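Long-range contact in thiamine-monophosphate kinase (Stenotrophomonas maltophilia, PDB 6XEP), which probably phosphorylates thiamine monophosphate with ATP to make thiamine diphosphate, the active form of vitamin B1: residues A68-L80 with A109-I123. Sequence-based numbering, arbitrary orientation. Where two conformers were deposited one is given.
Sequences AFDIGWKTLAVNL and AFGDGFFALADQHDI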
loop_
_atom_site.group_PDB
_atom_site.type_symbol
_atom_site.label_atom_id
_atom_site.label_comp_id
_atom_site.label_asym_id
_atom_site.label_seq_id
_atom_site.Cartn_x
_atom_site.Cartn_y
_atom_site.Cartn_z
ATOM N N ALA A 68 -11.287 1.793 17.430
ATOM C CA ALA A 68 -10.132 1.167 16.778
ATOM C C ALA A 68 -10.466 -0.190 16.152
ATOM O O ALA A 68 -10.056 -0.480 15.023
ATOM C CB ALA A 68 -8.997 1.022 17.801
ATOM N N PHE A 69 -11.171 -1.060 16.888
ATOM C CA PHE A 69 -11.507 -2.371 16.323
ATOM C C PHE A 69 -12.258 -2.227 15.005
ATOM O O PHE A 69 -11.990 -2.949 14.043
ATOM C CB PHE A 69 -12.339 -3.174 17.331
ATOM C CG PHE A 69 -12.763 -4.543 16.842
ATOM C CD1 PHE A 69 -13.880 -4.700 16.049
ATOM C CD2 PHE A 69 -12.069 -5.669 17.236
ATOM C CE1 PHE A 69 -14.264 -5.948 15.603
ATOM C CE2 PHE A 69 -12.446 -6.931 16.815
ATOM C CZ PHE A 69 -13.545 -7.069 15.994
ATOM N N ASP A 70 -13.217 -1.312 14.948
ATOM C CA ASP A 70 -14.026 -1.166 13.734
ATOM C C ASP A 70 -13.226 -0.560 12.593
ATOM O O ASP A 70 -13.448 -0.904 11.424
ATOM C CB ASP A 70 -15.252 -0.327 14.077
ATOM C CG ASP A 70 -16.046 -0.946 15.207
ATOM O OD1 ASP A 70 -16.204 -2.187 15.180
ATOM O OD2 ASP A 70 -16.484 -0.218 16.131
ATOM N N ILE A 71 -12.294 0.341 12.909
ATOM C CA ILE A 71 -11.400 0.867 11.886
ATOM C C ILE A 71 -10.538 -0.251 11.317
ATOM O O ILE A 71 -10.334 -0.341 10.101
ATOM C CB ILE A 71 -10.540 2.008 12.460
ATOM C CG1 ILE A 71 -11.428 3.174 12.884
ATOM C CG2 ILE A 71 -9.555 2.493 11.417
ATOM C CD1 ILE A 71 -10.657 4.249 13.647
ATOM N N GLY A 72 -10.011 -1.118 12.188
ATOM C CA GLY A 72 -9.210 -2.234 11.710
ATOM C C GLY A 72 -9.995 -3.184 10.827
ATOM O O GLY A 72 -9.524 -3.595 9.758
ATOM N N TRP A 73 -11.209 -3.526 11.243
ATOM C CA TRP A 73 -12.067 -4.386 10.430
ATOM C C TRP A 73 -12.370 -3.742 9.077
ATOM O O TRP A 73 -12.143 -4.339 8.016
ATOM C CB TRP A 73 -13.364 -4.671 11.194
ATOM C CG TRP A 73 -14.355 -5.579 10.480
ATOM C CD1 TRP A 73 -15.122 -5.275 9.382
ATOM C CD2 TRP A 73 -14.689 -6.926 10.839
ATOM N NE1 TRP A 73 -15.914 -6.358 9.044
ATOM C CE2 TRP A 73 -15.663 -7.381 9.916
ATOM C CE3 TRP A 73 -14.260 -7.792 11.851
ATOM C CZ2 TRP A 73 -16.202 -8.658 9.974
ATOM C CZ3 TRP A 73 -14.805 -9.073 11.903
ATOM C CH2 TRP A 73 -15.755 -9.490 10.963
ATOM N N LYS A 74 -12.885 -2.513 9.096
ATOM C CA LYS A 74 -13.399 -1.929 7.869
ATOM C C LYS A 74 -12.278 -1.628 6.887
ATOM O O LYS A 74 -12.454 -1.804 5.676
ATOM C CB LYS A 74 -14.216 -0.667 8.179
ATOM C CG LYS A 74 -14.873 -0.104 6.918
ATOM C CD LYS A 74 -16.051 0.827 7.238
ATOM C CE LYS A 74 -16.767 1.205 5.944
ATOM N NZ LYS A 74 -17.957 2.068 6.159
ATOM N N THR A 75 -11.101 -1.219 7.392
ATOM C CA THR A 75 -9.985 -0.941 6.484
ATOM C C THR A 75 -9.660 -2.171 5.636
ATOM O O THR A 75 -9.511 -2.078 4.410
ATOM C CB THR A 75 -8.763 -0.472 7.291
ATOM O OG1 THR A 75 -9.085 0.763 7.939
ATOM C CG2 THR A 75 -7.600 -0.194 6.370
ATOM N N LEU A 76 -9.616 -3.345 6.259
ATOM C CA LEU A 76 -9.373 -4.561 5.488
ATOM C C LEU A 76 -10.596 -4.960 4.660
ATOM O O LEU A 76 -10.451 -5.447 3.535
ATOM C CB LEU A 76 -8.971 -5.699 6.422
ATOM C CG LEU A 76 -8.744 -7.075 5.798
ATOM C CD1 LEU A 76 -7.616 -7.034 4.745
ATOM C CD2 LEU A 76 -8.412 -8.074 6.909
ATOM N N ALA A 77 -11.804 -4.786 5.204
ATOM C CA ALA A 77 -13.006 -5.217 4.499
ATOM C C ALA A 77 -13.142 -4.546 3.132
ATOM O O ALA A 77 -13.607 -5.173 2.174
ATOM C CB ALA A 77 -14.245 -4.928 5.348
ATOM N N VAL A 78 -12.773 -3.268 3.029
ATOM C CA VAL A 78 -12.853 -2.579 1.740
ATOM C C VAL A 78 -12.016 -3.311 0.693
ATOM O O VAL A 78 -12.458 -3.545 -0.435
ATOM C CB VAL A 78 -12.414 -1.111 1.889
ATOM C CG1 VAL A 78 -12.430 -0.443 0.529
ATOM C CG2 VAL A 78 -13.351 -0.402 2.841
ATOM N N ASN A 79 -10.794 -3.690 1.061
ATOM C CA ASN A 79 -9.904 -4.355 0.114
ATOM C C ASN A 79 -10.382 -5.756 -0.222
ATOM O O ASN A 79 -10.274 -6.203 -1.374
ATOM C CB ASN A 79 -8.498 -4.408 0.699
ATOM C CG ASN A 79 -7.829 -3.076 0.667
ATOM O OD1 ASN A 79 -8.003 -2.256 1.570
ATOM N ND2 ASN A 79 -7.077 -2.821 -0.394
ATOM N N LEU A 80 -10.860 -6.488 0.783
ATOM C CA LEU A 80 -11.357 -7.826 0.525
ATOM C C LEU A 80 -12.584 -7.788 -0.371
ATOM O O LEU A 80 -12.783 -8.692 -1.185
ATOM C CB LEU A 80 -11.675 -8.526 1.841
ATOM C CG LEU A 80 -10.470 -8.907 2.692
ATOM C CD1 LEU A 80 -10.923 -9.571 4.000
ATOM C CD2 LEU A 80 -9.523 -9.835 1.900
ATOM N N ALA A 109 -6.047 -2.728 19.739
ATOM C CA ALA A 109 -7.469 -2.860 19.437
ATOM C C ALA A 109 -7.720 -2.836 17.939
ATOM O O ALA A 109 -8.582 -3.560 17.430
ATOM C CB ALA A 109 -8.247 -1.735 20.112
ATOM N N PHE A 110 -6.995 -1.983 17.216
ATOM C CA PHE A 110 -7.066 -2.013 15.762
ATOM C C PHE A 110 -6.686 -3.397 15.257
ATOM O O PHE A 110 -7.348 -3.952 14.379
ATOM C CB PHE A 110 -6.133 -0.943 15.185
ATOM C CG PHE A 110 -5.939 -1.051 13.704
ATOM C CD1 PHE A 110 -5.001 -1.924 13.168
ATOM C CD2 PHE A 110 -6.664 -0.264 12.854
ATOM C CE1 PHE A 110 -4.830 -2.023 11.796
ATOM C CE2 PHE A 110 -6.498 -0.379 11.478
ATOM C CZ PHE A 110 -5.574 -1.250 10.960
ATOM N N GLY A 111 -5.630 -3.979 15.832
ATOM C CA GLY A 111 -5.204 -5.297 15.391
ATOM C C GLY A 111 -6.261 -6.349 15.657
ATOM O O GLY A 111 -6.463 -7.257 14.851
ATOM N N ASP A 112 -6.960 -6.231 16.788
ATOM C CA ASP A 112 -8.077 -7.137 17.061
ATOM C C ASP A 112 -9.038 -7.188 15.880
ATOM O O ASP A 112 -9.441 -8.270 15.436
ATOM C CB ASP A 112 -8.833 -6.694 18.315
ATOM C CG ASP A 112 -8.142 -7.073 19.597
ATOM O OD1 ASP A 112 -7.163 -7.855 19.570
ATOM O OD2 ASP A 112 -8.600 -6.573 20.646
ATOM N N GLY A 113 -9.423 -6.027 15.354
ATOM C CA GLY A 113 -10.415 -6.010 14.308
ATOM C C GLY A 113 -9.866 -6.449 12.971
ATOM O O GLY A 113 -10.527 -7.165 12.217
ATOM N N PHE A 114 -8.630 -6.027 12.696
ATOM C CA PHE A 114 -7.947 -6.439 11.480
ATOM C C PHE A 114 -7.831 -7.959 11.410
ATOM O O PHE A 114 -8.241 -8.581 10.420
ATOM C CB PHE A 114 -6.575 -5.770 11.422
ATOM C CG PHE A 114 -5.918 -5.881 10.083
ATOM C CD1 PHE A 114 -5.151 -6.980 9.776
ATOM C CD2 PHE A 114 -6.085 -4.892 9.130
ATOM C CE1 PHE A 114 -4.558 -7.100 8.532
ATOM C CE2 PHE A 114 -5.489 -5.008 7.895
ATOM C CZ PHE A 114 -4.728 -6.110 7.605
ATOM N N PHE A 115 -7.281 -8.576 12.464
ATOM C CA PHE A 115 -7.079 -10.017 12.451
ATOM C C PHE A 115 -8.388 -10.766 12.578
ATOM O O PHE A 115 -8.506 -11.871 12.045
ATOM C CB PHE A 115 -6.133 -10.455 13.577
ATOM C CG PHE A 115 -4.724 -9.970 13.402
ATOM C CD1 PHE A 115 -4.002 -10.290 12.256
ATOM C CD2 PHE A 115 -4.124 -9.180 14.378
ATOM C CE1 PHE A 115 -2.688 -9.845 12.096
ATOM C CE2 PHE A 115 -2.808 -8.740 14.232
ATOM C CZ PHE A 115 -2.094 -9.070 13.083
ATOM N N ALA A 116 -9.378 -10.205 13.278
ATOM C CA ALA A 116 -10.664 -10.893 13.342
ATOM C C ALA A 116 -11.192 -11.164 11.943
ATOM O O ALA A 116 -11.656 -12.269 11.649
ATOM C CB ALA A 116 -11.685 -10.090 14.148
ATOM N N LEU A 117 -11.113 -10.167 11.058
ATOM C CA LEU A 117 -11.564 -10.357 9.680
ATOM C C LEU A 117 -10.530 -11.099 8.833
ATOM O O LEU A 117 -10.887 -11.993 8.064
ATOM C CB LEU A 117 -11.893 -9.002 9.054
ATOM C CG LEU A 117 -12.331 -9.048 7.598
ATOM C CD1 LEU A 117 -13.589 -9.876 7.429
ATOM C CD2 LEU A 117 -12.535 -7.610 7.092
ATOM N N ALA A 118 -9.248 -10.749 8.973
ATOM C CA ALA A 118 -8.207 -11.370 8.159
ATOM C C ALA A 118 -8.177 -12.880 8.339
ATOM O O ALA A 118 -8.021 -13.620 7.359
ATOM C CB ALA A 118 -6.840 -10.781 8.511
ATOM N N ASP A 119 -8.300 -13.356 9.585
ATOM C CA ASP A 119 -8.260 -14.791 9.849
ATOM C C ASP A 119 -9.388 -15.532 9.149
ATOM O O ASP A 119 -9.219 -16.692 8.758
ATOM C CB ASP A 119 -8.333 -15.064 11.358
ATOM C CG ASP A 119 -7.094 -14.587 12.088
ATOM O OD1 ASP A 119 -6.147 -14.129 11.401
ATOM O OD2 ASP A 119 -7.066 -14.672 13.338
ATOM N N GLN A 120 -10.550 -14.901 9.017
ATOM C CA GLN A 120 -11.676 -15.568 8.373
ATOM C C GLN A 120 -11.431 -15.846 6.901
ATOM O O GLN A 120 -12.104 -16.703 6.324
ATOM C CB GLN A 120 -12.932 -14.713 8.500
ATOM C CG GLN A 120 -13.544 -14.696 9.869
ATOM C CD GLN A 120 -14.721 -13.744 9.931
ATOM O OE1 GLN A 120 -15.533 -13.691 9.009
ATOM N NE2 GLN A 120 -14.809 -12.977 11.010
ATOM N N HIS A 121 -10.536 -15.101 6.261
ATOM C CA HIS A 121 -10.348 -15.209 4.819
ATOM C C HIS A 121 -8.934 -15.624 4.466
ATOM O O HIS A 121 -8.550 -15.580 3.288
ATOM C CB HIS A 121 -10.742 -13.891 4.166
ATOM C CG HIS A 121 -12.179 -13.560 4.393
ATOM N ND1 HIS A 121 -13.203 -14.315 3.856
ATOM C CD2 HIS A 121 -12.769 -12.617 5.163
ATOM C CE1 HIS A 121 -14.362 -13.822 4.258
ATOM N NE2 HIS A 121 -14.127 -12.789 5.043
ATOM N N ASP A 122 -8.171 -16.049 5.473
ATOM C CA ASP A 122 -6.813 -16.551 5.292
ATOM C C ASP A 122 -5.956 -15.566 4.505
ATOM O O ASP A 122 -5.177 -15.951 3.633
ATOM C CB ASP A 122 -6.820 -17.925 4.624
ATOM C CG ASP A 122 -7.374 -19.011 5.533
ATOM O OD1 ASP A 122 -7.254 -18.879 6.765
ATOM O OD2 ASP A 122 -7.924 -19.999 5.016
ATOM N N ILE A 123 -6.100 -14.278 4.807
ATOM C CA ILE A 123 -5.197 -13.278 4.243
ATOM C C ILE A 123 -4.205 -12.887 5.331
ATOM O O ILE A 123 -4.592 -12.643 6.482
ATOM C CB ILE A 123 -5.950 -12.060 3.667
ATOM C CG1 ILE A 123 -4.961 -11.141 2.929
ATOM C CG2 ILE A 123 -6.707 -11.274 4.751
ATOM C CD1 ILE A 123 -5.606 -9.915 2.192
#
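Gly72 and Gly113 meet where helices 68-85 and 104-120 run the same way, their short segments crossing at -37° with axes 6.4 Å apart. Lacking side chains, they let the backbones approach (Gly72 C to Gly113 C 3.9 Å) and leave each CA bare for a ring: Gly113 CA lies over the face of Phe69, 3.5 Å from the ring centroid, and Gly72 CA over that of Phe110, at 3.7 Å. Three CA-H...O contacts knit the backbones together, the straightest from Gly113 CA to Phe69 O (174° at the hydrogen). Phe69 has CG anti to its backbone nitrogen (chi1 179°), swinging the ring across the second helix as a knob among Ala109, Asp112, Gly113 and Ala116. One turn on, Leu117 CB sits over the six-membered ring of Trp73 (3.9 Å from the centroid), Ala116 CB meets the indole edge, and NE1 donates a hydrogen bond to Pro204 O. Leu117 is itself a knob among Trp73, Leu76, Ala77 and Leu80, sending CD1 to the indole and CD2 to Ala77 CB (3.6 Å). Leu76 crosses Phe114 at about a right angle, CD2 above the ring centre and 3.5 Å from CB of Ala118, whose small side chain makes room. Both helices cover the four-stranded sheet of the PurM-like N-terminal domain: Phe110 and Phe114, with Ile123 past the helix, rest on strand 89-99, while Ile71 and Thr75 reach strand 136-145.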